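Local coordinates for periplasmic oligopeptide-binding protein (Burkholderia pseudomallei, PDB 3ZS6) that probably binds peptides in the periplasm and hands them to an ABC transport system for uptake, at residues K294-G299 / K362-F367. Numbering follows the deposited sequence.
Sequences KITQAG and KKVALF
Ile295, in the last turn of helix 288-296, rests its CG2 methyl against the start of the Lys363 side chain on helix 359-376. Ile295 CG2 lies 4.0 Å from Lys363 CB. This methyl reaches the neighbouring helix because it stands anti to the backbone N of Ile295, while CG1 lies beside that N. The backbones are closest at the same pair, with Ile295 CA and Lys363 CA 7.3 Å apart. On the buried side, Thr296 CG2 and Val364 CG2 face each other at 4.5 Å, a light methyl contact. The Thr296 hydroxyl takes no part in it and hydrogen-bonds the Glu300 carboxylate and Thr292 O.

The solvent side is looser and polar. Beyond CG the Lys363 chain is extended, which carries its ammonium away from the methyl contact to a water. Lys363 NZ donates to this water at 2.9 Å. The water in turn donates to Ile295 O at 2.8 Å. No direct hydrogen bond joins the two segments. Lys363 NZ also makes a weak hydrogen bond to Ala239 O.

The helix ends just after this contact, as Gln297 takes a positive phi. The two helices pack side by side against one mixed sheet of this periplasmic binding protein fold. Val364 packs on Tyr262 and Tyr264 of strand 260-266 and on Leu472 of strand 470-480, while Thr296 touches Phe473 of the latter strand.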
loop_
_atom_site.group_PDB
_atom_site.type_symbol
_atom_site.label_atom_id
_atom_site.label_comp_id
_atom_site.label_asym_id
_atom_site.label_seq_id
_atom_site.Cartn_x
_atom_site.Cartn_y
_atom_site.Cartn_z
ATOM N N LYS A 294 -7.889 -20.674 -12.366
ATOM C CA LYS A 294 -7.122 -21.914 -12.261
ATOM C C LYS A 294 -5.870 -21.850 -11.389
ATOM O O LYS A 294 -5.417 -22.875 -10.874
ATOM C CB LYS A 294 -6.726 -22.408 -13.653
ATOM C CG LYS A 294 -7.906 -22.699 -14.575
ATOM C CD LYS A 294 -7.426 -23.286 -15.892
ATOM C CE LYS A 294 -8.568 -23.478 -16.886
ATOM N NZ LYS A 294 -8.067 -23.898 -18.232
ATOM N N ILE A 295 -5.290 -20.664 -11.240
ATOM C CA ILE A 295 -4.055 -20.545 -10.470
ATOM C C ILE A 295 -4.267 -19.933 -9.081
ATOM O O ILE A 295 -3.935 -20.551 -8.069
ATOM C CB ILE A 295 -2.981 -19.743 -11.229
ATOM C CG1 ILE A 295 -2.820 -20.283 -12.652
ATOM C CG2 ILE A 295 -1.661 -19.805 -10.490
ATOM C CD1 ILE A 295 -2.425 -21.732 -12.710
ATOM N N THR A 296 -4.812 -18.721 -9.034
ATOM C CA THR A 296 -5.019 -18.038 -7.754
ATOM C C THR A 296 -6.216 -18.626 -6.996
ATOM O O THR A 296 -6.089 -19.029 -5.834
ATOM C CB THR A 296 -5.170 -16.512 -7.936
ATOM O OG1 THR A 296 -6.384 -16.219 -8.637
ATOM C CG2 THR A 296 -3.977 -15.952 -8.736
ATOM N N GLN A 297 -7.369 -18.669 -7.659
ATOM C CA GLN A 297 -8.552 -19.391 -7.165
ATOM C C GLN A 297 -9.132 -18.876 -5.850
ATOM O O GLN A 297 -9.870 -19.594 -5.160
ATOM C CB GLN A 297 -8.256 -20.889 -7.039
ATOM C CG GLN A 297 -7.805 -21.527 -8.341
ATOM C CD GLN A 297 -7.873 -23.042 -8.296
ATOM O OE1 GLN A 297 -7.276 -23.680 -7.435
ATOM N NE2 GLN A 297 -8.621 -23.621 -9.220
ATOM N N ALA A 298 -8.819 -17.640 -5.498
ATOM C CA ALA A 298 -9.327 -17.095 -4.252
ATOM C C ALA A 298 -10.317 -15.957 -4.499
ATOM O O ALA A 298 -10.504 -15.091 -3.648
ATOM C CB ALA A 298 -8.174 -16.650 -3.353
ATOM N N GLY A 299 -10.954 -15.977 -5.669
ATOM C CA GLY A 299 -11.929 -14.964 -6.030
ATOM C C GLY A 299 -11.370 -13.727 -6.721
ATOM O O GLY A 299 -12.112 -12.783 -7.001
ATOM N N LYS A 362 5.516 -16.946 -7.272
ATOM C CA LYS A 362 6.237 -17.854 -8.148
ATOM C C LYS A 362 5.301 -18.477 -9.177
ATOM O O LYS A 362 5.640 -18.555 -10.364
ATOM C CB LYS A 362 6.951 -18.949 -7.351
ATOM C CG LYS A 362 7.667 -19.959 -8.250
ATOM C CD LYS A 362 8.506 -20.963 -7.459
ATOM C CE LYS A 362 9.377 -21.790 -8.398
ATOM N NZ LYS A 362 10.175 -22.834 -7.689
ATOM N N LYS A 363 4.132 -18.924 -8.723
ATOM C CA LYS A 363 3.138 -19.525 -9.615
ATOM C C LYS A 363 2.677 -18.540 -10.683
ATOM O O LYS A 363 2.581 -18.884 -11.862
ATOM C CB LYS A 363 1.923 -20.024 -8.826
ATOM C CG LYS A 363 2.119 -21.367 -8.116
ATOM C CD LYS A 363 0.862 -21.773 -7.329
ATOM C CE LYS A 363 1.032 -23.137 -6.655
ATOM N NZ LYS A 363 -0.223 -23.604 -5.989
ATOM N N VAL A 364 2.375 -17.316 -10.266
ATOM C CA VAL A 364 1.958 -16.286 -11.210
ATOM C C VAL A 364 3.071 -16.002 -12.228
ATOM O O VAL A 364 2.816 -15.878 -13.424
ATOM C CB VAL A 364 1.539 -14.990 -10.483
ATOM C CG1 VAL A 364 1.113 -13.931 -11.486
ATOM C CG2 VAL A 364 0.394 -15.281 -9.511
ATOM N N ALA A 365 4.308 -15.913 -11.745
ATOM C CA ALA A 365 5.453 -15.640 -12.609
ATOM C C ALA A 365 5.704 -16.758 -13.635
ATOM O O ALA A 365 5.982 -16.485 -14.808
ATOM C CB ALA A 365 6.697 -15.391 -11.774
ATOM N N LEU A 366 5.622 -18.011 -13.190
ATOM C CA LEU A 366 5.767 -19.150 -14.094
ATOM C C LEU A 366 4.699 -19.107 -15.188
ATOM O O LEU A 366 4.960 -19.440 -16.351
ATOM C CB LEU A 366 5.685 -20.476 -13.320
ATOM C CG LEU A 366 6.964 -20.858 -12.566
ATOM C CD1 LEU A 366 6.719 -21.952 -11.516
ATOM C CD2 LEU A 366 8.064 -21.273 -13.540
ATOM N N PHE A 367 3.493 -18.699 -14.806
ATOM C CA PHE A 367 2.406 -18.565 -15.766
ATOM C C PHE A 367 2.713 -17.492 -16.809
ATOM O O PHE A 367 2.598 -17.738 -18.006
ATOM C CB PHE A 367 1.084 -18.250 -15.060
ATOM C CG PHE A 367 -0.080 -18.097 -16.004
ATOM C CD1 PHE A 367 -0.591 -19.199 -16.675
ATOM C CD2 PHE A 367 -0.664 -16.856 -16.215
ATOM C CE1 PHE A 367 -1.658 -19.067 -17.547
ATOM C CE2 PHE A 367 -1.739 -16.715 -17.082
ATOM C CZ PHE A 367 -2.235 -17.820 -17.749
HETATM O O HOH W 1 -2.530 -22.986 -7.681
#